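Local coordinates for protein signal recognition particle receptor subunit beta (Mus musculus, PDB 2FH5) that binds GTP and, as part of the signal recognition particle receptor, ensures that nascent secretory proteins are correctly targeted to the endoplasmic reticulum membrane, at residues V10-L15 and A81-V86; T21-R26 and A201-L206; V25-G30 and A44-N49; N123-A128 and F186-A191. All coordinates share one frame; numbering follows the deposited sequence.

Interaction 1 of 4, residues V10-L15 and A81-V86; sequences VLFVGL and AVVFVV
L11 and V13 trade backbone hydrogen bonds with A81, V83 and V85, making strands 10-13 and 81-86 parallel neighbours in the middle of the P-loop NTPase sheet. The shortest of the four, V83 N to L11 O at 2.7 Å, is almost straight (173°). Packing is tight on both faces. On the face of V10, F12, A81 and V83, the CB of V83 sits over the F12 ring, 4.2 Å from its centroid, in a CH-pi contact. V83 CG2 also reaches V10 CG1 at 3.8 Å, while V85 CG2 lies at the edge of the F12 ring. With a serine in place of F12, V83 and V85 would probably lose their aromatic partner and a gap would open on the face that also packs against helix 204-213. On the other face, V13, whose chi1 of -63° sets CG1 beside the backbone N and leaves CG2 between N and the carbonyl carbon, presses CG2 on F84 CD2 at 3.6 Å and also touches V82 CG1. The contact loosens at G14 and L15. There a water takes over, accepting from L15 N at 2.9 Å and donating to V85 O at 2.7 Å, and the partly exposed L15 touches R68 and the GTP. Apolar side chains on both faces, with direct backbone bonds joining the strands, are consistent with a firm base for the nucleotide-binding loop.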
# COMPACT_ATOMS: atom_id res chain seq x y z
N VAL B 10 -3.49 5.91 14.15
CA VAL B 10 -4.62 5.33 13.43
C VAL B 10 -3.99 4.29 12.50
O VAL B 10 -3.19 4.63 11.63
CB VAL B 10 -5.36 6.34 12.55
CG1 VAL B 10 -6.52 5.64 11.87
CG2 VAL B 10 -5.84 7.52 13.38
N LEU B 11 -4.33 3.02 12.69
CA LEU B 11 -3.81 1.96 11.86
C LEU B 11 -4.71 1.63 10.66
O LEU B 11 -5.91 1.43 10.82
CB LEU B 11 -3.64 0.70 12.72
CG LEU B 11 -2.93 0.93 14.05
CD1 LEU B 11 -2.71 -0.42 14.75
CD2 LEU B 11 -1.61 1.65 13.83
N PHE B 12 -4.13 1.59 9.46
CA PHE B 12 -4.89 1.21 8.27
C PHE B 12 -4.47 -0.24 7.99
O PHE B 12 -3.28 -0.53 7.81
CB PHE B 12 -4.53 2.10 7.09
CG PHE B 12 -5.09 3.49 7.18
CD1 PHE B 12 -4.57 4.40 8.10
CD2 PHE B 12 -6.17 3.88 6.40
CE1 PHE B 12 -5.13 5.69 8.23
CE2 PHE B 12 -6.72 5.16 6.53
CZ PHE B 12 -6.20 6.06 7.45
N VAL B 13 -5.44 -1.15 7.99
CA VAL B 13 -5.15 -2.56 7.79
C VAL B 13 -6.16 -3.10 6.79
O VAL B 13 -7.18 -2.47 6.58
CB VAL B 13 -5.28 -3.37 9.12
CG1 VAL B 13 -4.24 -2.89 10.16
CG2 VAL B 13 -6.70 -3.23 9.67
N GLY B 14 -5.88 -4.25 6.20
CA GLY B 14 -6.78 -4.83 5.21
C GLY B 14 -5.99 -5.72 4.28
O GLY B 14 -4.75 -5.68 4.27
N LEU B 15 -6.71 -6.50 3.46
CA LEU B 15 -6.03 -7.41 2.54
C LEU B 15 -5.20 -6.62 1.55
O LEU B 15 -5.37 -5.40 1.44
CB LEU B 15 -7.04 -8.28 1.75
CG LEU B 15 -8.05 -9.09 2.57
CD1 LEU B 15 -9.00 -9.77 1.62
CD2 LEU B 15 -7.35 -10.08 3.47
N ALA B 81 -7.26 4.42 16.95
CA ALA B 81 -8.27 3.96 16.01
C ALA B 81 -7.69 3.05 14.95
O ALA B 81 -6.50 3.12 14.64
CB ALA B 81 -8.96 5.15 15.35
N VAL B 82 -8.54 2.21 14.39
CA VAL B 82 -8.16 1.26 13.36
C VAL B 82 -9.13 1.42 12.22
O VAL B 82 -10.34 1.44 12.45
CB VAL B 82 -8.25 -0.19 13.86
CG1 VAL B 82 -7.94 -1.18 12.72
CG2 VAL B 82 -7.29 -0.38 15.01
N VAL B 83 -8.61 1.55 10.99
CA VAL B 83 -9.44 1.64 9.79
C VAL B 83 -9.14 0.38 9.02
O VAL B 83 -8.00 0.15 8.60
CB VAL B 83 -9.05 2.82 8.90
CG1 VAL B 83 -9.94 2.85 7.64
CG2 VAL B 83 -9.18 4.12 9.68
N PHE B 84 -10.16 -0.45 8.89
CA PHE B 84 -10.00 -1.70 8.17
C PHE B 84 -10.51 -1.40 6.76
O PHE B 84 -11.71 -1.16 6.56
CB PHE B 84 -10.82 -2.82 8.85
CG PHE B 84 -10.57 -4.20 8.30
CD1 PHE B 84 -11.15 -4.60 7.09
CD2 PHE B 84 -9.76 -5.09 8.98
CE1 PHE B 84 -10.91 -5.88 6.56
CE2 PHE B 84 -9.50 -6.39 8.46
CZ PHE B 84 -10.08 -6.79 7.26
N VAL B 85 -9.60 -1.40 5.79
CA VAL B 85 -9.96 -1.11 4.40
C VAL B 85 -10.44 -2.32 3.61
O VAL B 85 -9.85 -3.39 3.67
CB VAL B 85 -8.78 -0.47 3.69
CG1 VAL B 85 -9.20 -0.03 2.31
CG2 VAL B 85 -8.24 0.68 4.53
N VAL B 86 -11.50 -2.13 2.85
CA VAL B 86 -12.09 -3.21 2.05
C VAL B 86 -12.26 -2.83 0.57
O VAL B 86 -12.79 -1.76 0.25
CB VAL B 86 -13.50 -3.58 2.60
CG1 VAL B 86 -14.13 -4.71 1.77
CG2 VAL B 86 -13.38 -3.97 4.04
O HOH W 1 -9.53 -6.06 3.10

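Interaction 2 of 4, residues T21-R26 and A201-L206; sequences TLLFVR and ADIQDL. With MG (magnesium ion), chain C; GTP (guanosine-5'-triphosphate), chain D.
L23 and R26 face I203, L206 and A201 across a packing seam of the P-loop NTPase fold, between the helix that follows the phosphate-binding loop and the start of helix 204-213. L23 and I203 run alongside one another head to tail, which puts L23 CD2 3.9 Å from I203 CG2. The same methyl meets L206 CD2 at 4.2 Å, with the two leucines inclined to one another. One turn further along, R26 is bent at chi2 (91°) and chi3, which lays its CD against A201 CB at 3.4 Å and brings A201 up to one face of the guanidinium. I203 meets this arginine at about a right angle, its CD1 4.0 Å from R26 CG. The two segments are thus joined by packing alone; the R26 nitrogens look elsewhere, with weak bonds from NH1 to A191 O and from NH2 to G30 O. At the opposite end of 21-26 the helix serves the nucleotide. L22 N donates to O1A of GTP at 2.9 Å, and T21 N donates to O2B of GTP at the same length, while T21 OG1 binds the magnesium ion together with O2G and O2B of GTP, S38 and two waters.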
# COMPACT_ATOMS: atom_id res chain seq x y z
N THR B 21 -2.54 2.07 1.06
CA THR B 21 -1.54 3.06 0.75
C THR B 21 -2.08 4.23 -0.04
O THR B 21 -1.67 5.35 0.21
CB THR B 21 -0.35 2.43 0.03
OG1 THR B 21 0.18 1.41 0.87
CG2 THR B 21 0.76 3.45 -0.20
N LEU B 22 -2.97 3.98 -1.00
CA LEU B 22 -3.51 5.08 -1.77
C LEU B 22 -4.36 6.00 -0.88
O LEU B 22 -4.26 7.21 -1.00
CB LEU B 22 -4.32 4.61 -2.97
CG LEU B 22 -4.65 5.79 -3.90
CD1 LEU B 22 -3.38 6.54 -4.22
CD2 LEU B 22 -5.29 5.32 -5.21
N LEU B 23 -5.16 5.44 0.04
CA LEU B 23 -5.96 6.28 0.94
C LEU B 23 -5.02 7.12 1.78
O LEU B 23 -5.23 8.30 1.96
CB LEU B 23 -6.81 5.43 1.88
CG LEU B 23 -8.08 4.83 1.32
CD1 LEU B 23 -8.76 4.00 2.39
CD2 LEU B 23 -8.99 5.95 0.86
N PHE B 24 -3.98 6.47 2.29
CA PHE B 24 -2.96 7.10 3.11
C PHE B 24 -2.40 8.32 2.35
O PHE B 24 -2.29 9.41 2.91
CB PHE B 24 -1.88 6.04 3.39
CG PHE B 24 -0.68 6.52 4.15
CD1 PHE B 24 -0.72 6.67 5.52
CD2 PHE B 24 0.54 6.69 3.50
CE1 PHE B 24 0.46 6.98 6.26
CE2 PHE B 24 1.72 6.99 4.22
CZ PHE B 24 1.68 7.13 5.60
N VAL B 25 -2.08 8.14 1.07
CA VAL B 25 -1.54 9.22 0.24
C VAL B 25 -2.57 10.34 0.03
O VAL B 25 -2.28 11.51 0.19
CB VAL B 25 -1.09 8.69 -1.15
CG1 VAL B 25 -0.73 9.85 -2.07
CG2 VAL B 25 0.11 7.76 -0.98
N ARG B 26 -3.77 9.95 -0.35
CA ARG B 26 -4.86 10.88 -0.57
C ARG B 26 -5.16 11.76 0.66
O ARG B 26 -5.51 12.93 0.51
CB ARG B 26 -6.12 10.10 -0.93
CG ARG B 26 -7.03 10.84 -1.82
CD ARG B 26 -6.66 10.49 -3.22
NE ARG B 26 -6.71 11.64 -4.11
CZ ARG B 26 -6.55 11.55 -5.42
NH1 ARG B 26 -6.34 10.35 -5.97
NH2 ARG B 26 -6.56 12.64 -6.17
N ALA B 201 -10.31 12.59 -5.17
CA ALA B 201 -11.02 11.43 -4.63
C ALA B 201 -12.25 11.80 -3.79
O ALA B 201 -12.57 12.98 -3.59
CB ALA B 201 -10.05 10.58 -3.81
N ASP B 202 -12.92 10.76 -3.30
CA ASP B 202 -14.10 10.91 -2.46
C ASP B 202 -13.80 10.32 -1.08
O ASP B 202 -14.14 9.17 -0.80
CB ASP B 202 -15.30 10.19 -3.09
CG ASP B 202 -16.51 10.15 -2.16
OD1 ASP B 202 -16.71 11.11 -1.37
OD2 ASP B 202 -17.26 9.15 -2.24
N ILE B 203 -13.15 11.11 -0.24
CA ILE B 203 -12.80 10.66 1.10
C ILE B 203 -13.35 11.60 2.18
O ILE B 203 -12.82 11.67 3.29
CB ILE B 203 -11.24 10.54 1.26
CG1 ILE B 203 -10.55 11.86 0.92
CG2 ILE B 203 -10.71 9.45 0.33
CD1 ILE B 203 -9.11 11.94 1.43
N GLN B 204 -14.42 12.32 1.84
CA GLN B 204 -15.06 13.27 2.76
C GLN B 204 -15.49 12.64 4.08
O GLN B 204 -15.14 13.12 5.16
CB GLN B 204 -16.28 13.88 2.08
CG GLN B 204 -15.94 14.91 1.02
CD GLN B 204 -15.42 16.21 1.62
OE1 GLN B 204 -16.16 16.93 2.30
NE2 GLN B 204 -14.14 16.51 1.39
N ASP B 205 -16.26 11.56 3.99
CA ASP B 205 -16.72 10.87 5.20
C ASP B 205 -15.58 10.37 6.06
O ASP B 205 -15.64 10.48 7.29
CB ASP B 205 -17.63 9.71 4.83
CG ASP B 205 -18.96 10.17 4.29
OD1 ASP B 205 -19.32 11.33 4.57
OD2 ASP B 205 -19.63 9.37 3.60
N LEU B 206 -14.54 9.83 5.41
CA LEU B 206 -13.37 9.30 6.11
C LEU B 206 -12.65 10.40 6.89
O LEU B 206 -12.25 10.20 8.03
CB LEU B 206 -12.42 8.65 5.10
CG LEU B 206 -11.08 8.12 5.61
CD1 LEU B 206 -11.32 6.96 6.54
CD2 LEU B 206 -10.21 7.70 4.43
MG MG C . 0.27 -0.73 0.63
PG GTP D . -0.83 -3.75 0.12
O1G GTP D . -0.53 -4.94 -0.66
O2G GTP D . 0.33 -2.82 0.24
O3G GTP D . -1.39 -4.14 1.51
O3B GTP D . -2.03 -2.97 -0.84
PB GTP D . -2.73 -1.65 -0.51
O1B GTP D . -3.98 -1.89 0.26
O2B GTP D . -1.84 -0.63 0.17
O3A GTP D . -3.14 -1.21 -1.99
PA GTP D . -2.80 0.11 -2.78
O1A GTP D . -3.08 1.29 -2.02
O2A GTP D . -1.38 0.06 -3.28
O5' GTP D . -3.90 -0.05 -3.92
C5' GTP D . -3.80 -1.15 -4.79
C4' GTP D . -4.28 -0.73 -6.18
O4' GTP D . -5.65 -0.29 -6.15
C3' GTP D . -3.51 0.44 -6.78
O3' GTP D . -3.30 0.25 -8.21
C2' GTP D . -4.40 1.62 -6.49
O2' GTP D . -4.15 2.80 -7.28
C1' GTP D . -5.81 1.04 -6.63
N9 GTP D . -6.80 1.68 -5.78
C8 GTP D . -6.68 1.97 -4.42
N7 GTP D . -7.79 2.54 -3.97
C5 GTP D . -8.67 2.64 -5.06
C6 GTP D . -9.98 3.14 -5.21
O6 GTP D . -10.72 3.64 -4.39
N1 GTP D . -10.56 3.06 -6.51
C2 GTP D . -9.90 2.53 -7.60
N2 GTP D . -10.52 2.52 -8.81
N3 GTP D . -8.64 2.04 -7.44
C4 GTP D . -8.04 2.10 -6.19
O HOH W 2 -0.11 -1.05 2.67
O HOH W 3 0.54 -0.33 -1.40

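Interaction 3 of 4, residues V25-G30 and A44-N49; sequences VRLLTG and AIYKVN
Helix 25-29 passes strand 44-47 at 61°, their axes 8.9 Å apart at closest approach, and L28 and Y46 come nearest with CA atoms 6.5 Å apart. Two leucines and a tyrosine fill the space between. Y46 swings its ring out with CG opposite the backbone N (chi1 178°), which brings the ring edge to the helix: CE1 lies 3.2 Å from L27 O, near the plane of the ring. Further out, the L27 methyl CD2 lies 3.9 Å from Y46 OH, the two side chains inclined to each other. That hydroxyl is hydrogen-bonded to E207 OE1, which fixes the far end of the ring. L28 uses both branches, CD1 against A44 CB at 3.7 Å and CD2 against I45 O at 3.5 Å. Just beyond, G30, with positive phi, is the first residue to leave helical backbone angles; T29 OG1 and T29 N both donate to V25 O. In the fold, strand 42-47 is the outermost of its side of this chain's sheet, bonded antiparallel to strand 55-60 through A44 with L58 and Y46 with L56. Helix 204-213 packs on L27 through E207 and L210, while another protein chain of the assembly covers V25, L28, T29 and A44.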
# COMPACT_ATOMS: atom_id res chain seq x y z
N VAL B 25 -2.08 8.14 1.07
CA VAL B 25 -1.54 9.22 0.24
C VAL B 25 -2.57 10.34 0.03
O VAL B 25 -2.28 11.51 0.19
CB VAL B 25 -1.09 8.69 -1.15
CG1 VAL B 25 -0.73 9.85 -2.07
CG2 VAL B 25 0.11 7.76 -0.98
N ARG B 26 -3.77 9.95 -0.35
CA ARG B 26 -4.86 10.88 -0.57
C ARG B 26 -5.16 11.76 0.66
O ARG B 26 -5.51 12.93 0.51
CB ARG B 26 -6.12 10.10 -0.93
CG ARG B 26 -7.03 10.84 -1.82
CD ARG B 26 -6.66 10.49 -3.22
NE ARG B 26 -6.71 11.64 -4.11
CZ ARG B 26 -6.55 11.55 -5.42
NH1 ARG B 26 -6.34 10.35 -5.97
NH2 ARG B 26 -6.56 12.64 -6.17
N LEU B 27 -5.03 11.18 1.86
CA LEU B 27 -5.30 11.90 3.09
C LEU B 27 -4.21 12.90 3.41
O LEU B 27 -4.47 13.96 3.97
CB LEU B 27 -5.44 10.93 4.28
CG LEU B 27 -6.77 10.18 4.40
CD1 LEU B 27 -6.67 9.07 5.41
CD2 LEU B 27 -7.87 11.14 4.78
N LEU B 28 -2.99 12.54 3.06
CA LEU B 28 -1.83 13.36 3.34
C LEU B 28 -1.46 14.42 2.29
O LEU B 28 -0.81 15.40 2.61
CB LEU B 28 -0.62 12.45 3.56
CG LEU B 28 -0.65 11.53 4.78
CD1 LEU B 28 0.43 10.43 4.69
CD2 LEU B 28 -0.44 12.39 6.00
N THR B 29 -1.88 14.23 1.04
CA THR B 29 -1.49 15.14 -0.04
C THR B 29 -2.64 15.56 -0.93
O THR B 29 -2.51 16.52 -1.70
CB THR B 29 -0.46 14.49 -1.01
OG1 THR B 29 -1.16 13.57 -1.86
CG2 THR B 29 0.61 13.74 -0.25
N GLY B 30 -3.74 14.82 -0.87
CA GLY B 30 -4.89 15.12 -1.70
C GLY B 30 -4.64 14.65 -3.12
O GLY B 30 -5.48 14.83 -3.99
N ALA B 44 3.03 8.91 8.99
CA ALA B 44 3.15 10.34 8.80
C ALA B 44 2.07 11.06 9.61
O ALA B 44 1.03 10.48 9.94
CB ALA B 44 3.01 10.67 7.34
N ILE B 45 2.32 12.33 9.92
CA ILE B 45 1.39 13.11 10.71
C ILE B 45 0.23 13.70 9.90
O ILE B 45 0.42 14.26 8.82
CB ILE B 45 2.14 14.24 11.43
CG1 ILE B 45 3.01 13.65 12.53
CG2 ILE B 45 1.16 15.23 12.03
CD1 ILE B 45 4.01 14.63 13.11
N TYR B 46 -0.98 13.57 10.44
CA TYR B 46 -2.16 14.09 9.77
C TYR B 46 -2.83 15.18 10.62
O TYR B 46 -3.23 14.92 11.75
CB TYR B 46 -3.15 12.93 9.52
CG TYR B 46 -4.46 13.33 8.87
CD1 TYR B 46 -4.52 13.72 7.54
CD2 TYR B 46 -5.65 13.28 9.59
CE1 TYR B 46 -5.75 14.05 6.93
CE2 TYR B 46 -6.88 13.60 9.00
CZ TYR B 46 -6.92 13.98 7.67
OH TYR B 46 -8.13 14.31 7.09
N LYS B 47 -2.93 16.40 10.09
CA LYS B 47 -3.59 17.49 10.81
C LYS B 47 -5.07 17.39 10.47
O LYS B 47 -5.47 17.56 9.32
CB LYS B 47 -3.06 18.85 10.39
CG LYS B 47 -1.58 19.09 10.71
CD LYS B 47 -1.28 19.01 12.20
CE LYS B 47 0.19 19.30 12.47
NZ LYS B 47 0.58 19.12 13.90
N VAL B 48 -5.87 17.11 11.49
CA VAL B 48 -7.31 16.96 11.35
C VAL B 48 -8.05 18.21 10.86
O VAL B 48 -7.62 19.34 11.08
CB VAL B 48 -7.89 16.47 12.68
CG1 VAL B 48 -9.39 16.56 12.67
CG2 VAL B 48 -7.45 15.05 12.93
N ASN B 49 -9.19 17.98 10.20
CA ASN B 49 -10.03 19.04 9.64
C ASN B 49 -10.80 19.93 10.61
O ASN B 49 -11.33 20.97 10.20
CB ASN B 49 -11.02 18.43 8.64
CG ASN B 49 -10.44 18.27 7.25
OD1 ASN B 49 -9.34 17.72 7.07
ND2 ASN B 49 -11.17 18.74 6.24

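Interaction 4 of 4, residues N123-A128 and F186-A191; sequences NKQDIA and FLECSA. With GTP (guanosine-5'-triphosphate), chain D.
D126 and S190 meet beside the guanine, at the edge that carries N1 and N2, where the NKxD motif of GTP-binding proteins (N123, K124, Q125, D126) joins the loop after strand 184-188. D126 holds CG between its backbone N and carbonyl carbon (chi1 60°), turning the carboxylate to both S190 OG and the base. OD1 accepts from GTP N1 at 2.6 Å in a nearly straight bond (172°), and OD2 accepts from GTP N2 at 2.7 Å. S190 OG adds a second, short bond to D126 OD1 at 2.5 Å, coming from above the carboxylate plane, and is likely to steady the carboxylate. The backbones are tied by Q125 N to C189 O at 3.1 Å. Beside that bond Q125 CG packs on E188 CB at 3.6 Å, with amide and carboxylate stacked, their planes 16° apart; their polar ends have partners elsewhere, Q125 NE2 with C122 O and K131 O, E188 OE2 with A133 N. N123 ND2 is satisfied by S18 O of the P-loop. K124 extends across one face of the guanine, its CG 3.4 Å from GTP C6, and its NZ forms a salt bridge with D87 and a hydrogen bond with D17 O. An alanine here would remove the chain beyond CB and is likely to leave that face with little aliphatic cover and D87 without its charged mate. The guanine carbonyl is read by backbone: A191 N donates to GTP O6 at 2.8 Å.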
# COMPACT_ATOMS: atom_id res chain seq x y z
N ASN B 123 -13.91 0.82 0.47
CA ASN B 123 -13.20 1.56 -0.57
C ASN B 123 -13.45 1.10 -2.01
O ASN B 123 -14.09 0.07 -2.25
CB ASN B 123 -11.71 1.52 -0.20
CG ASN B 123 -10.86 2.41 -1.06
OD1 ASN B 123 -11.23 3.59 -1.26
ND2 ASN B 123 -9.80 1.90 -1.53
N LYS B 124 -12.93 1.88 -2.96
CA LYS B 124 -13.09 1.61 -4.39
C LYS B 124 -14.54 1.74 -4.89
O LYS B 124 -14.95 1.06 -5.84
CB LYS B 124 -12.54 0.22 -4.74
CG LYS B 124 -11.05 0.05 -4.38
CD LYS B 124 -10.29 -0.93 -5.30
CE LYS B 124 -8.92 -1.19 -4.71
NZ LYS B 124 -8.29 -2.44 -5.23
N GLN B 125 -15.31 2.62 -4.24
CA GLN B 125 -16.71 2.87 -4.60
C GLN B 125 -16.85 3.44 -6.02
O GLN B 125 -17.89 3.25 -6.66
CB GLN B 125 -17.37 3.83 -3.60
CG GLN B 125 -17.67 3.23 -2.23
CD GLN B 125 -18.59 2.02 -2.32
OE1 GLN B 125 -19.62 2.06 -2.98
NE2 GLN B 125 -18.21 0.94 -1.64
N ASP B 126 -15.81 4.12 -6.51
CA ASP B 126 -15.81 4.69 -7.86
C ASP B 126 -15.95 3.61 -8.95
O ASP B 126 -16.27 3.93 -10.09
CB ASP B 126 -14.51 5.45 -8.10
CG ASP B 126 -13.27 4.55 -7.96
OD1 ASP B 126 -12.91 4.18 -6.82
OD2 ASP B 126 -12.68 4.20 -8.99
N ILE B 127 -15.70 2.35 -8.61
CA ILE B 127 -15.84 1.28 -9.60
C ILE B 127 -17.31 0.86 -9.61
O ILE B 127 -17.93 0.70 -8.56
CB ILE B 127 -14.92 0.08 -9.24
CG1 ILE B 127 -13.45 0.50 -9.38
CG2 ILE B 127 -15.21 -1.11 -10.14
CD1 ILE B 127 -12.48 -0.53 -8.87
N ALA B 128 -17.86 0.70 -10.80
CA ALA B 128 -19.28 0.36 -10.94
C ALA B 128 -19.81 -0.84 -10.14
O ALA B 128 -20.79 -0.72 -9.41
CB ALA B 128 -19.62 0.20 -12.43
N PHE B 186 -19.17 1.93 9.68
CA PHE B 186 -18.97 1.61 8.29
C PHE B 186 -19.17 2.88 7.49
O PHE B 186 -20.04 3.67 7.81
CB PHE B 186 -19.98 0.60 7.79
CG PHE B 186 -19.64 -0.82 8.13
CD1 PHE B 186 -19.83 -1.32 9.42
CD2 PHE B 186 -19.18 -1.69 7.13
CE1 PHE B 186 -19.58 -2.67 9.71
CE2 PHE B 186 -18.93 -3.03 7.41
CZ PHE B 186 -19.14 -3.53 8.71
N LEU B 187 -18.35 3.08 6.47
CA LEU B 187 -18.55 4.23 5.60
C LEU B 187 -18.03 3.84 4.21
O LEU B 187 -17.40 2.79 4.05
CB LEU B 187 -17.87 5.49 6.14
CG LEU B 187 -16.37 5.76 6.27
CD1 LEU B 187 -15.70 5.86 4.90
CD2 LEU B 187 -16.20 7.07 7.02
N GLU B 188 -18.34 4.65 3.21
CA GLU B 188 -17.91 4.37 1.85
C GLU B 188 -16.88 5.41 1.43
O GLU B 188 -16.84 6.52 1.97
CB GLU B 188 -19.10 4.40 0.90
CG GLU B 188 -20.18 3.40 1.29
CD GLU B 188 -21.42 3.51 0.42
OE1 GLU B 188 -21.81 4.65 0.08
OE2 GLU B 188 -22.02 2.47 0.08
N CYS B 189 -16.02 5.05 0.48
CA CYS B 189 -15.00 5.98 -0.00
C CYS B 189 -14.35 5.51 -1.28
O CYS B 189 -14.58 4.39 -1.75
CB CYS B 189 -13.92 6.23 1.06
SG CYS B 189 -12.96 4.79 1.55
N SER B 190 -13.55 6.40 -1.86
CA SER B 190 -12.83 6.13 -3.09
C SER B 190 -11.52 6.90 -3.04
O SER B 190 -11.50 8.09 -2.75
CB SER B 190 -13.64 6.58 -4.29
OG SER B 190 -12.91 6.34 -5.48
N ALA B 191 -10.41 6.21 -3.29
CA ALA B 191 -9.11 6.85 -3.28
C ALA B 191 -8.80 7.47 -4.64
O ALA B 191 -7.86 8.25 -4.79
CB ALA B 191 -8.03 5.83 -2.90
PG GTP D . -0.83 -3.75 0.12
O1G GTP D . -0.53 -4.94 -0.66
O2G GTP D . 0.33 -2.82 0.24
O3G GTP D . -1.39 -4.14 1.51
O3B GTP D . -2.03 -2.97 -0.84
PB GTP D . -2.73 -1.65 -0.51
O1B GTP D . -3.98 -1.89 0.26
O2B GTP D . -1.84 -0.63 0.17
O3A GTP D . -3.14 -1.21 -1.99
PA GTP D . -2.80 0.11 -2.78
O1A GTP D . -3.08 1.29 -2.02
O2A GTP D . -1.38 0.06 -3.28
O5' GTP D . -3.90 -0.05 -3.92
C5' GTP D . -3.80 -1.15 -4.79
C4' GTP D . -4.28 -0.73 -6.18
O4' GTP D . -5.65 -0.29 -6.15
C3' GTP D . -3.51 0.44 -6.78
O3' GTP D . -3.30 0.25 -8.21
C2' GTP D . -4.40 1.62 -6.49
O2' GTP D . -4.15 2.80 -7.28
C1' GTP D . -5.81 1.04 -6.63
N9 GTP D . -6.80 1.68 -5.78
C8 GTP D . -6.68 1.97 -4.42
N7 GTP D . -7.79 2.54 -3.97
C5 GTP D . -8.67 2.64 -5.06
C6 GTP D . -9.98 3.14 -5.21
O6 GTP D . -10.72 3.64 -4.39
N1 GTP D . -10.56 3.06 -6.51
C2 GTP D . -9.90 2.53 -7.60
N2 GTP D . -10.52 2.52 -8.81
N3 GTP D . -8.64 2.04 -7.44
C4 GTP D . -8.04 2.10 -6.19

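Overall arrangement
Interaction 1 lies near the centre of the chain, and each of the others touches it. V85 CG2 touches L23 CD1 of interaction 2 at 4.0 Å, F12 CZ touches L27 CD1 of interaction 3 at 3.7 Å, and V86 O probably accepts from N123 N of interaction 4 at 2.8 Å. Interactions 2 and 3 share V25 and R26 on helix 20-29, their centres about 9 Å apart. Interactions 2 and 4 hold opposite ends of the GTP, phosphates with magnesium and guanine respectively, and are tied by a probable bond from S190 N to D202 O at 3.0 Å. Interaction 3 stands back, the L27 side chain about 11 Å from the nucleotide.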